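Local coordinates for hypothetical protein (PDB 2HEK), which is an HD-domain protein of unconfirmed function, possibly a dGTPase-like phosphohydrolase, that binds zinc and GDP at separate sites, at residues A[71-76]-A[148-153]; A[117-122]-A[129-134]; A[134-137]-A[142-145]; A[164-169]-A[211-216]. All blocks are in the same frame, centred on the assembly; numbering follows the deposited sequence.

Contact 1 of 4, residues A[71-76]-A[148-153]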
loop_
_atom_site.group_PDB
_atom_site.type_symbol
_atom_site.label_atom_id
_atom_site.label_comp_id
_atom_site.label_asym_id
_atom_site.label_seq_id
_atom_site.Cartn_x
_atom_site.Cartn_y
_atom_site.Cartn_z
ATOM N N VAL A 71 4.262 19.726 22.962
ATOM C CA VAL A 71 4.454 19.359 24.352
ATOM C C VAL A 71 5.864 19.779 24.784
ATOM O O VAL A 71 6.841 19.511 24.086
ATOM C CB VAL A 71 4.228 17.826 24.542
ATOM C CG1 VAL A 71 4.845 17.324 25.836
ATOM C CG2 VAL A 71 2.740 17.524 24.494
ATOM N N LYS A 72 5.936 20.468 25.921
ATOM C CA LYS A 72 7.184 20.966 26.501
ATOM C C LYS A 72 8.099 19.805 26.897
ATOM O O LYS A 72 9.260 19.721 26.471
ATOM C CB LYS A 72 6.831 21.837 27.727
ATOM C CG LYS A 72 7.954 22.667 28.329
ATOM C CD LYS A 72 7.369 23.713 29.309
ATOM C CE LYS A 72 8.451 24.307 30.232
ATOM N NZ LYS A 72 7.957 25.443 31.100
ATOM N N GLU A 73 7.561 18.889 27.685
ATOM C CA GLU A 73 8.364 17.817 28.257
ATOM C C GLU A 73 8.418 16.622 27.312
ATOM O O GLU A 73 8.130 15.499 27.717
ATOM C CB GLU A 73 7.769 17.378 29.610
ATOM C CG GLU A 73 7.613 18.516 30.675
ATOM C CD GLU A 73 7.417 17.918 32.046
ATOM O OE1 GLU A 73 8.382 17.312 32.573
ATOM O OE2 GLU A 73 6.286 17.977 32.578
ATOM N N LYS A 74 8.751 16.869 26.056
ATOM C CA LYS A 74 8.741 15.816 25.026
ATOM C C LYS A 74 9.683 14.653 25.356
ATOM O O LYS A 74 9.287 13.483 25.296
ATOM C CB LYS A 74 9.064 16.430 23.656
ATOM C CG LYS A 74 9.202 15.398 22.492
ATOM C CD LYS A 74 9.262 16.080 21.108
ATOM C CE LYS A 74 10.445 17.034 20.969
ATOM N NZ LYS A 74 10.670 17.376 19.517
ATOM N N GLU A 75 10.924 14.944 25.721
ATOM C CA GLU A 75 11.874 13.839 25.917
ATOM C C GLU A 75 11.413 12.923 27.036
ATOM O O GLU A 75 11.513 11.699 26.940
ATOM C CB GLU A 75 13.305 14.338 26.150
ATOM C CG GLU A 75 14.326 13.183 26.388
ATOM C CD GLU A 75 14.568 12.285 25.152
ATOM O OE1 GLU A 75 14.019 12.553 24.036
ATOM O OE2 GLU A 75 15.336 11.317 25.309
ATOM N N LEU A 76 10.844 13.507 28.083
ATOM C CA LEU A 76 10.496 12.696 29.246
ATOM C C LEU A 76 9.339 11.759 28.902
ATOM O O LEU A 76 9.340 10.601 29.308
ATOM C CB LEU A 76 10.115 13.589 30.441
ATOM C CG LEU A 76 9.701 12.794 31.668
ATOM C CD1 LEU A 76 10.944 12.122 32.272
ATOM C CD2 LEU A 76 9.015 13.695 32.678
ATOM N N LYS A 148 -1.070 14.112 34.187
ATOM C CA LYS A 148 -2.241 13.499 33.556
ATOM C C LYS A 148 -2.219 13.709 32.040
ATOM O O LYS A 148 -2.465 12.763 31.299
ATOM C CB LYS A 148 -3.565 13.986 34.172
ATOM C CG LYS A 148 -4.831 13.342 33.550
ATOM C CD LYS A 148 -6.089 13.963 34.139
ATOM C CE LYS A 148 -7.368 13.286 33.661
ATOM N NZ LYS A 148 -8.597 13.931 34.329
ATOM N N LEU A 149 -1.913 14.921 31.579
ATOM C CA LEU A 149 -1.804 15.160 30.134
ATOM C C LEU A 149 -0.754 14.232 29.504
ATOM O O LEU A 149 -0.987 13.632 28.449
ATOM C CB LEU A 149 -1.450 16.634 29.823
ATOM C CG LEU A 149 -1.116 17.005 28.374
ATOM C CD1 LEU A 149 -2.333 16.777 27.442
ATOM C CD2 LEU A 149 -0.639 18.447 28.253
ATOM N N LEU A 150 0.413 14.142 30.143
ATOM C CA LEU A 150 1.510 13.378 29.588
ATOM C C LEU A 150 1.152 11.917 29.577
ATOM O O LEU A 150 1.440 11.224 28.594
ATOM C CB LEU A 150 2.841 13.633 30.364
ATOM C CG LEU A 150 3.416 15.060 30.284
ATOM C CD1 LEU A 150 4.774 15.148 30.986
ATOM C CD2 LEU A 150 3.570 15.492 28.808
ATOM N N SER A 151 0.499 11.455 30.651
ATOM C CA SER A 151 0.095 10.063 30.752
ATOM C C SER A 151 -0.954 9.700 29.688
ATOM O O SER A 151 -0.907 8.597 29.132
ATOM C CB SER A 151 -0.463 9.772 32.133
ATOM O OG SER A 151 -0.629 8.384 32.273
ATOM N N GLU A 152 -1.869 10.636 29.398
ATOM C CA GLU A 152 -2.890 10.478 28.332
ATOM C C GLU A 152 -2.241 10.268 26.959
ATOM O O GLU A 152 -2.764 9.514 26.129
ATOM C CB GLU A 152 -3.793 11.713 28.238
ATOM C CG GLU A 152 -4.870 11.770 29.293
ATOM C CD GLU A 152 -5.780 13.017 29.203
ATOM O OE1 GLU A 152 -5.640 13.878 28.298
ATOM O OE2 GLU A 152 -6.637 13.141 30.099
ATOM N N ILE A 153 -1.115 10.943 26.728
ATOM C CA ILE A 153 -0.412 10.824 25.454
ATOM C C ILE A 153 -0.006 9.364 25.181
ATOM O O ILE A 153 -0.057 8.906 24.043
ATOM C CB ILE A 153 0.779 11.805 25.357
ATOM C CG1 ILE A 153 0.256 13.255 25.268
ATOM C CG2 ILE A 153 1.746 11.423 24.164
ATOM C CD1 ILE A 153 1.368 14.344 25.308
#
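Leu-150 reaches out of helix 145-155 toward Val-71 and Glu-73. From CB, which points at the 71-76 turn, the chain runs to a CG on the side of the backbone N (chi1 -65°), opposite the carbonyl carbon, and there it forks. CD1 goes to Glu-73, 3.6 Å from OE2 and 4.0 Å from CB of that residue; the leucine lies roughly square across the glutamate chain. CD2 goes the other way and meets Val-71 CG1 at 3.7 Å. The fork thus spans the turn that links helix 51-69 to helix 74-82 in the all-helical HD domain. Glu-73 sits at the N-cap of helix 74-82 and at the centre of an inverse gamma turn, closed by a weak bond from Lys-74 N to Lys-72 O. Val-71 has a second methyl, CG2, which packs 3.6 Å from CD1 of Ile-153, the two side chains running alongside one another and pointing opposite ways. Ile-153 also touches Ile-65 of helix 51-69. Beyond the apolar contacts, the Glu-73 carboxylate uses OE2 for a salt bridge to Arg-133, a bridge that probably offsets the nearby negative charge of Glu-146.

Contact 2 of 4, residues A[117-122]-A[129-134]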
loop_
_atom_site.group_PDB
_atom_site.type_symbol
_atom_site.label_atom_id
_atom_site.label_comp_id
_atom_site.label_asym_id
_atom_site.label_seq_id
_atom_site.Cartn_x
_atom_site.Cartn_y
_atom_site.Cartn_z
ATOM N N GLU A 117 19.802 -1.524 36.324
ATOM C CA GLU A 117 20.608 -0.462 35.697
ATOM C C GLU A 117 19.774 0.641 35.057
ATOM O O GLU A 117 20.280 1.734 34.847
ATOM C CB GLU A 117 21.610 -1.037 34.664
ATOM C CG GLU A 117 20.983 -1.968 33.604
ATOM C CD GLU A 117 21.973 -2.449 32.507
ATOM O OE1 GLU A 117 22.875 -1.648 32.106
ATOM O OE2 GLU A 117 21.844 -3.623 32.044
ATOM N N ILE A 118 18.507 0.362 34.709
ATOM C CA ILE A 118 17.638 1.418 34.146
ATOM C C ILE A 118 17.674 2.676 35.029
ATOM O O ILE A 118 17.811 3.783 34.534
ATOM C CB ILE A 118 16.162 0.945 33.953
ATOM C CG1 ILE A 118 16.081 -0.226 32.962
ATOM C CG2 ILE A 118 15.240 2.097 33.526
ATOM C CD1 ILE A 118 16.529 0.122 31.585
ATOM N N TYR A 119 17.566 2.515 36.343
ATOM C CA TYR A 119 17.560 3.708 37.215
ATOM C C TYR A 119 18.816 4.585 37.035
ATOM O O TYR A 119 18.739 5.827 36.816
ATOM C CB TYR A 119 17.405 3.291 38.690
ATOM C CG TYR A 119 17.035 4.497 39.531
ATOM C CD1 TYR A 119 15.740 5.039 39.476
ATOM C CD2 TYR A 119 17.984 5.121 40.340
ATOM C CE1 TYR A 119 15.383 6.170 40.235
ATOM C CE2 TYR A 119 17.647 6.258 41.113
ATOM C CZ TYR A 119 16.346 6.767 41.040
ATOM O OH TYR A 119 16.007 7.885 41.746
ATOM N N GLU A 120 19.987 3.952 37.114
ATOM C CA GLU A 120 21.258 4.666 36.948
ATOM C C GLU A 120 21.325 5.335 35.594
ATOM O O GLU A 120 21.816 6.471 35.444
ATOM C CB GLU A 120 22.426 3.697 37.107
ATOM C CG GLU A 120 22.879 3.526 38.547
ATOM C CD GLU A 120 21.937 2.665 39.390
ATOM O OE1 GLU A 120 21.939 2.861 40.628
ATOM O OE2 GLU A 120 21.195 1.796 38.833
ATOM N N ILE A 121 20.817 4.641 34.582
ATOM C CA ILE A 121 20.822 5.227 33.251
ATOM C C ILE A 121 19.969 6.493 33.228
ATOM O O ILE A 121 20.419 7.555 32.753
ATOM C CB ILE A 121 20.366 4.181 32.157
ATOM C CG1 ILE A 121 21.394 3.050 32.052
ATOM C CG2 ILE A 121 20.172 4.906 30.810
ATOM C CD1 ILE A 121 20.874 1.735 31.364
ATOM N N LEU A 122 18.736 6.410 33.732
ATOM C CA LEU A 122 17.864 7.620 33.759
ATOM C C LEU A 122 18.443 8.778 34.615
ATOM O O LEU A 122 18.294 9.983 34.270
ATOM C CB LEU A 122 16.471 7.249 34.268
ATOM C CG LEU A 122 15.619 6.299 33.399
ATOM C CD1 LEU A 122 14.404 5.830 34.180
ATOM C CD2 LEU A 122 15.197 7.071 32.159
ATOM N N GLU A 129 13.125 13.353 41.195
ATOM C CA GLU A 129 11.693 13.705 41.054
ATOM C C GLU A 129 11.153 13.390 39.637
ATOM O O GLU A 129 10.081 12.844 39.504
ATOM C CB GLU A 129 11.498 15.185 41.330
ATOM C CG GLU A 129 10.102 15.817 41.079
ATOM C CD GLU A 129 8.884 15.107 41.728
ATOM O OE1 GLU A 129 9.020 14.185 42.590
ATOM O OE2 GLU A 129 7.740 15.503 41.349
ATOM N N ASP A 130 11.866 13.793 38.596
ATOM C CA ASP A 130 11.437 13.473 37.198
ATOM C C ASP A 130 11.364 11.986 36.896
ATOM O O ASP A 130 10.486 11.556 36.168
ATOM C CB ASP A 130 12.278 14.224 36.187
ATOM C CG ASP A 130 11.917 15.692 36.147
ATOM O OD1 ASP A 130 10.762 16.030 36.505
ATOM O OD2 ASP A 130 12.762 16.529 35.774
ATOM N N ILE A 131 12.229 11.182 37.512
ATOM C CA ILE A 131 12.111 9.739 37.389
ATOM C C ILE A 131 10.837 9.231 38.090
ATOM O O ILE A 131 10.188 8.295 37.607
ATOM C CB ILE A 131 13.365 9.025 37.896
ATOM C CG1 ILE A 131 14.583 9.366 37.015
ATOM C CG2 ILE A 131 13.175 7.538 37.904
ATOM C CD1 ILE A 131 15.934 8.716 37.521
ATOM N N GLU A 132 10.476 9.801 39.246
ATOM C CA GLU A 132 9.205 9.380 39.862
ATOM C C GLU A 132 8.036 9.786 38.984
ATOM O O GLU A 132 7.057 9.075 38.948
ATOM C CB GLU A 132 8.999 9.959 41.272
ATOM C CG GLU A 132 10.113 9.632 42.260
ATOM C CD GLU A 132 10.228 8.144 42.568
ATOM O OE1 GLU A 132 9.192 7.436 42.678
ATOM O OE2 GLU A 132 11.371 7.660 42.704
ATOM N N ARG A 133 8.134 10.933 38.304
ATOM C CA ARG A 133 7.064 11.403 37.411
ATOM C C ARG A 133 6.958 10.513 36.163
ATOM O O ARG A 133 5.862 10.137 35.778
ATOM C CB ARG A 133 7.307 12.864 37.004
ATOM C CG ARG A 133 7.189 13.817 38.207
ATOM C CD ARG A 133 7.564 15.226 37.854
ATOM N NE ARG A 133 6.592 15.896 36.972
ATOM C CZ ARG A 133 6.831 16.306 35.725
ATOM N NH1 ARG A 133 8.000 16.069 35.140
ATOM N NH2 ARG A 133 5.875 16.944 35.048
ATOM N N LEU A 134 8.106 10.172 35.561
ATOM C CA LEU A 134 8.148 9.191 34.471
ATOM C C LEU A 134 7.427 7.889 34.845
ATOM O O LEU A 134 6.637 7.365 34.067
ATOM C CB LEU A 134 9.598 8.893 34.070
ATOM C CG LEU A 134 9.816 7.920 32.886
ATOM C CD1 LEU A 134 11.166 8.228 32.295
ATOM C CD2 LEU A 134 9.804 6.488 33.340
HETATM O O HOH W 1 13.437 8.579 41.471
#
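The helical segments 117-122 and 129-134 run at 125° to each other, their axes 11.1 Å apart at closest approach, with Leu-122 and Ile-131 the nearest pair along the backbones. They belong to consecutive helices of the HD domain, joined by a short loop, and the corner between them is filled mainly by Ile-131. Its CD1 methyl does double duty: it presses on Leu-122 CB at 3.6 Å and also lies over one face of the Tyr-119 ring, 4.2 Å from the ring centroid and 28° off the normal, a CH-pi contact. The other branch, CG2, touches the same ring at CE1, at 3.5 Å. With CG anti to the backbone N (chi1 -165°), the Tyr-119 ring is carried to Ile-131. Elsewhere in the corner, CD2 of Leu-122 and CD1 of Leu-134 meet tip to tip at 4.2 Å. Leu-134 continues onto Leu-79 and Ala-80 of helix 74-82, while Leu-122 rests on Leu-22 of helix 17-23, a helix that also supplies Leu-20 to a GDP pocket. A water bridges the two helices: it lies in the plane of the Tyr-119 ring, takes a hydrogen bond from Tyr-119 OH at 2.7 Å and donates one to Glu-132 OE2 at 2.6 Å.

Contact 3 of 4, residues A[134-137]-A[142-145]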
loop_
_atom_site.group_PDB
_atom_site.type_symbol
_atom_site.label_atom_id
_atom_site.label_comp_id
_atom_site.label_asym_id
_atom_site.label_seq_id
_atom_site.Cartn_x
_atom_site.Cartn_y
_atom_site.Cartn_z
ATOM N N LEU A 134 8.106 10.172 35.561
ATOM C CA LEU A 134 8.148 9.191 34.471
ATOM C C LEU A 134 7.427 7.889 34.845
ATOM O O LEU A 134 6.637 7.365 34.067
ATOM C CB LEU A 134 9.598 8.893 34.070
ATOM C CG LEU A 134 9.816 7.920 32.886
ATOM C CD1 LEU A 134 11.166 8.228 32.295
ATOM C CD2 LEU A 134 9.804 6.488 33.340
ATOM N N VAL A 135 7.705 7.363 36.026
ATOM C CA VAL A 135 7.035 6.138 36.492
ATOM C C VAL A 135 5.502 6.284 36.558
ATOM O O VAL A 135 4.770 5.441 36.057
ATOM C CB VAL A 135 7.587 5.673 37.852
ATOM C CG1 VAL A 135 6.667 4.589 38.452
ATOM C CG2 VAL A 135 9.016 5.161 37.683
ATOM N N ARG A 136 5.017 7.363 37.155
ATOM C CA ARG A 136 3.572 7.624 37.243
ATOM C C ARG A 136 2.939 7.774 35.868
ATOM O O ARG A 136 1.872 7.247 35.620
ATOM C CB ARG A 136 3.305 8.896 38.079
ATOM C CG ARG A 136 3.475 8.638 39.582
ATOM C CD ARG A 136 2.884 9.749 40.481
ATOM N NE ARG A 136 3.603 11.013 40.346
ATOM C CZ ARG A 136 4.713 11.302 41.041
ATOM N NH1 ARG A 136 5.239 10.421 41.872
ATOM N NH2 ARG A 136 5.307 12.447 40.881
ATOM N N ILE A 137 3.593 8.540 35.010
ATOM C CA ILE A 137 3.143 8.796 33.661
ATOM C C ILE A 137 3.016 7.463 32.905
ATOM O O ILE A 137 1.963 7.162 32.315
ATOM C CB ILE A 137 4.092 9.788 32.959
ATOM C CG1 ILE A 137 3.879 11.185 33.556
ATOM C CG2 ILE A 137 3.887 9.816 31.370
ATOM C CD1 ILE A 137 5.011 12.109 33.323
ATOM N N PRO A 142 -1.174 9.442 37.307
ATOM C CA PRO A 142 -0.718 10.805 37.523
ATOM C C PRO A 142 -1.203 11.356 38.860
ATOM O O PRO A 142 -2.228 10.886 39.388
ATOM C CB PRO A 142 -1.392 11.578 36.393
ATOM C CG PRO A 142 -2.618 10.790 36.078
ATOM C CD PRO A 142 -2.163 9.376 36.213
ATOM N N GLU A 143 -0.493 12.355 39.373
ATOM C CA GLU A 143 -0.819 12.992 40.657
ATOM C C GLU A 143 -1.184 14.455 40.450
ATOM O O GLU A 143 -1.668 15.105 41.373
ATOM C CB GLU A 143 0.398 12.944 41.600
ATOM C CG GLU A 143 0.596 11.647 42.327
ATOM C CD GLU A 143 1.860 11.663 43.193
ATOM O OE1 GLU A 143 2.183 10.627 43.804
ATOM O OE2 GLU A 143 2.543 12.705 43.248
ATOM N N ASP A 144 -0.900 14.996 39.264
ATOM C CA ASP A 144 -1.313 16.359 38.928
ATOM C C ASP A 144 -1.743 16.457 37.466
ATOM O O ASP A 144 -1.799 15.431 36.768
ATOM C CB ASP A 144 -0.259 17.422 39.319
ATOM C CG ASP A 144 1.080 17.247 38.609
ATOM O OD1 ASP A 144 1.127 16.778 37.458
ATOM O OD2 ASP A 144 2.114 17.625 39.196
ATOM N N GLU A 145 -2.051 17.670 37.013
ATOM C CA GLU A 145 -2.608 17.865 35.670
ATOM C C GLU A 145 -1.579 17.742 34.546
ATOM O O GLU A 145 -1.898 17.245 33.480
ATOM C CB GLU A 145 -3.341 19.193 35.585
ATOM C CG GLU A 145 -4.638 19.223 36.397
ATOM C CD GLU A 145 -5.544 18.017 36.140
ATOM O OE1 GLU A 145 -6.141 17.917 35.032
ATOM O OE2 GLU A 145 -5.658 17.165 37.055
#
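Arg-136 and Glu-143 lie flat on one another: the guanidinium and carboxylate planes are only 5° apart, stacked face to face. OE2 of Glu-143 sits over the centre of the guanidinium, 3.4 Å from Arg-136 CZ, and OE1 hangs off toward NH1 of the same arginine at 3.6 Å. With OE2 well out of the guanidinium plane, no N-H of the arginine points at it. The NE to OE2 salt bridge, 3.5 Å between Arg-136 and Glu-143, is therefore a matter of charge and not of a hydrogen bond. The carbon chains overlap as well, Arg-136 CD lying 3.5 Å from Glu-143 CG. A bend in the arginine at chi3 (-67°) turns the guanidinium against the glutamate, which comes up extended beyond CG, at a slant to the arginine chain. The arginine has a stronger partner outside this pair: its NE forms a salt bridge with Glu-147 OE1. That same oxygen accepts the backbone N-H of Glu-143, so Glu-147 ties both stacked partners together from the next helix. Pro-142 and Arg-136 are the backbone positions that come nearest across the contact, 5.3 Å between their CA atoms. Asp-144 OD1 accepts from the backbone N of Glu-147. This is the surface junction between helix 128-139 and the loop that leads into helix 145-155 of the HD domain, with an aspartate at the N-cap of the second helix.

Contact 4 of 4, residues A[164-169]-A[211-216]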
loop_
_atom_site.group_PDB
_atom_site.type_symbol
_atom_site.label_atom_id
_atom_site.label_comp_id
_atom_site.label_asym_id
_atom_site.label_seq_id
_atom_site.Cartn_x
_atom_site.Cartn_y
_atom_site.Cartn_z
ATOM N N ASP A 164 0.380 2.215 18.372
ATOM C CA ASP A 164 1.401 1.345 17.814
ATOM C C ASP A 164 0.944 -0.095 17.779
ATOM O O ASP A 164 1.094 -0.764 16.753
ATOM C CB ASP A 164 2.747 1.389 18.536
ATOM C CG ASP A 164 3.772 0.508 17.825
ATOM O OD1 ASP A 164 4.013 -0.631 18.290
ATOM O OD2 ASP A 164 4.340 0.963 16.822
ATOM N N TYR A 165 0.402 -0.650 18.889
ATOM C CA TYR A 165 0.114 -2.078 18.808
ATOM C C TYR A 165 -1.026 -2.410 17.851
ATOM O O TYR A 165 -0.985 -3.466 17.221
ATOM C CB TYR A 165 -0.013 -2.735 20.195
ATOM C CG TYR A 165 -1.221 -2.468 21.059
ATOM C CD1 TYR A 165 -2.502 -2.731 20.610
ATOM C CD2 TYR A 165 -1.043 -1.921 22.334
ATOM C CE1 TYR A 165 -3.597 -2.460 21.437
ATOM C CE2 TYR A 165 -2.134 -1.635 23.169
ATOM C CZ TYR A 165 -3.415 -1.906 22.711
ATOM O OH TYR A 165 -4.502 -1.639 23.513
ATOM N N LEU A 166 -2.033 -1.545 17.715
ATOM C CA LEU A 166 -3.124 -1.869 16.788
ATOM C C LEU A 166 -2.574 -2.004 15.384
ATOM O O LEU A 166 -2.867 -2.974 14.686
ATOM C CB LEU A 166 -4.255 -0.827 16.805
ATOM C CG LEU A 166 -5.122 -0.812 18.076
ATOM C CD1 LEU A 166 -6.043 0.436 17.998
ATOM C CD2 LEU A 166 -5.938 -2.146 18.216
ATOM N N ARG A 167 -1.770 -1.024 14.972
ATOM C CA ARG A 167 -1.113 -1.045 13.634
ATOM C C ARG A 167 -0.111 -2.190 13.470
ATOM O O ARG A 167 -0.059 -2.865 12.423
ATOM C CB ARG A 167 -0.467 0.331 13.323
ATOM C CG ARG A 167 0.309 0.457 11.952
ATOM C CD ARG A 167 0.859 1.980 11.542
ATOM N NE ARG A 167 1.255 1.932 10.145
ATOM C CZ ARG A 167 1.486 3.007 9.430
ATOM N NH1 ARG A 167 1.343 4.212 9.987
ATOM N NH2 ARG A 167 1.829 2.886 8.165
ATOM N N ARG A 168 0.734 -2.422 14.468
ATOM C CA ARG A 168 1.732 -3.469 14.352
ATOM C C ARG A 168 1.069 -4.877 14.351
ATOM O O ARG A 168 1.463 -5.770 13.570
ATOM C CB ARG A 168 2.768 -3.329 15.505
ATOM C CG ARG A 168 4.013 -4.274 15.411
ATOM C CD ARG A 168 5.113 -3.944 16.508
ATOM N NE ARG A 168 5.388 -2.502 16.442
ATOM C CZ ARG A 168 6.248 -1.938 15.605
ATOM N NH1 ARG A 168 7.012 -2.683 14.799
ATOM N NH2 ARG A 168 6.336 -0.626 15.575
ATOM N N ASP A 169 0.080 -5.078 15.235
ATOM C CA ASP A 169 -0.656 -6.342 15.300
ATOM C C ASP A 169 -1.314 -6.608 13.949
ATOM O O ASP A 169 -1.230 -7.721 13.455
ATOM C CB ASP A 169 -1.695 -6.342 16.436
ATOM C CG ASP A 169 -1.052 -6.287 17.841
ATOM O OD1 ASP A 169 0.178 -6.419 17.967
ATOM O OD2 ASP A 169 -1.786 -6.099 18.830
ATOM N N ILE A 211 -13.187 1.943 14.539
ATOM C CA ILE A 211 -13.554 0.788 13.698
ATOM C C ILE A 211 -12.361 -0.146 13.524
ATOM O O ILE A 211 -12.486 -1.402 13.605
ATOM C CB ILE A 211 -14.009 1.199 12.281
ATOM C CG1 ILE A 211 -15.271 2.064 12.322
ATOM C CG2 ILE A 211 -14.262 -0.054 11.450
ATOM C CD1 ILE A 211 -16.435 1.467 13.059
ATOM N N SER A 212 -11.189 0.438 13.296
ATOM C CA SER A 212 -9.980 -0.394 13.177
ATOM C C SER A 212 -9.753 -1.183 14.470
ATOM O O SER A 212 -9.409 -2.382 14.448
ATOM C CB SER A 212 -8.789 0.453 12.741
ATOM O OG SER A 212 -8.128 1.047 13.870
ATOM N N ARG A 213 -9.986 -0.550 15.612
ATOM C CA ARG A 213 -9.872 -1.265 16.892
ATOM C C ARG A 213 -10.913 -2.390 17.011
ATOM O O ARG A 213 -10.602 -3.517 17.451
ATOM C CB ARG A 213 -10.003 -0.253 18.040
ATOM C CG ARG A 213 -9.836 -0.814 19.405
ATOM C CD ARG A 213 -10.016 0.327 20.470
ATOM N NE ARG A 213 -9.762 -0.191 21.825
ATOM C CZ ARG A 213 -10.716 -0.621 22.660
ATOM N NH1 ARG A 213 -12.008 -0.595 22.298
ATOM N NH2 ARG A 213 -10.389 -1.075 23.860
ATOM N N TYR A 214 -12.152 -2.116 16.602
ATOM C CA TYR A 214 -13.187 -3.184 16.583
ATOM C C TYR A 214 -12.699 -4.390 15.763
ATOM O O TYR A 214 -12.827 -5.541 16.189
ATOM C CB TYR A 214 -14.500 -2.668 15.950
ATOM C CG TYR A 214 -15.469 -3.753 15.565
ATOM C CD1 TYR A 214 -16.416 -4.245 16.486
ATOM C CD2 TYR A 214 -15.479 -4.274 14.255
ATOM C CE1 TYR A 214 -17.357 -5.258 16.105
ATOM C CE2 TYR A 214 -16.386 -5.250 13.873
ATOM C CZ TYR A 214 -17.317 -5.747 14.783
ATOM O OH TYR A 214 -18.205 -6.735 14.341
ATOM N N PHE A 215 -12.175 -4.144 14.562
ATOM C CA PHE A 215 -11.674 -5.269 13.751
ATOM C C PHE A 215 -10.580 -6.087 14.429
ATOM O O PHE A 215 -10.596 -7.319 14.373
ATOM C CB PHE A 215 -11.211 -4.798 12.386
ATOM C CG PHE A 215 -12.349 -4.555 11.428
ATOM C CD1 PHE A 215 -12.546 -3.303 10.854
ATOM C CD2 PHE A 215 -13.205 -5.606 11.077
ATOM C CE1 PHE A 215 -13.605 -3.090 9.909
ATOM C CE2 PHE A 215 -14.261 -5.412 10.170
ATOM C CZ PHE A 215 -14.457 -4.124 9.592
ATOM N N MET A 216 -9.619 -5.425 15.068
ATOM C CA MET A 216 -8.568 -6.184 15.748
ATOM C C MET A 216 -9.141 -7.080 16.845
ATOM O O MET A 216 -8.679 -8.211 17.016
ATOM C CB MET A 216 -7.474 -5.272 16.300
ATOM C CG MET A 216 -6.648 -4.585 15.188
ATOM S SD MET A 216 -5.924 -5.805 14.001
ATOM C CE MET A 216 -4.905 -6.796 15.065
HETATM O O HOH W 2 -7.082 -1.370 22.557
#
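A water is gripped by two side chains here: it accepts from Arg-213 NE at 3.0 Å and shares a hydrogen bond with Tyr-165 OH at 2.8 Å. It bridges helix 160-173 of the HD domain and helix 203-221, in the HD-associated region, whose short segments cross at 57°. The straight chain of Arg-213 carries NE out to the water, and its NH1 bonds to the backbone oxygen of Glu-319. Beside the water the contact is apolar. Leu-166 spreads its methyls over the other helix, CD1 at 4.0 Å from Arg-213 CB and CD2 at 4.0 Å from Met-216 CG. Away from this interface, Arg-168 grips Asp-164 side-on in a near-planar pair, NE to OD1 at 3.0 Å and NH2 to OD2 at 2.8 Å. Asp-164 OD1 also bonds to ND1 of His-54, a zinc ligand, making the aspartate a second-shell residue of the metal site. The side chain of Asp-169, about 9 Å from the zinc ion at the nearest atoms, hydrogen-bonds through OD2 to Tyr-221 and to a glycerol, probably from the crystallisation liquor. Met-216, bent at chi2 and again at chi3 (-60°), curls back to set its CE methyl 3.5 Å from CB of Asp-169.

In the fold
Contacts 1, 2 and 3 form one cluster in the HD domain, with contacts 2 and 3 nested along the chain inside the loop that contact 1 closes. Their centres lie 9 to 15 Å apart. Contacts 2 and 3 share Leu-134 on helix 128-139; Leu-76 of contact 1 packs on that leucine and Leu-150 on Ile-137 of contact 3, so helices 74-82, 117-123, 128-139 and 145-155 pack against one another. Contact 4 follows in the chain, its centre 23 Å from that of contact 1 and its nearest atoms about 17 Å from those of contact 2. It joins helix 160-173 to helix 203-221 of the HD-associated region, close to the zinc site; the cluster lies 20 to 23 Å from the chain's centre, contact 4 about 11 Å.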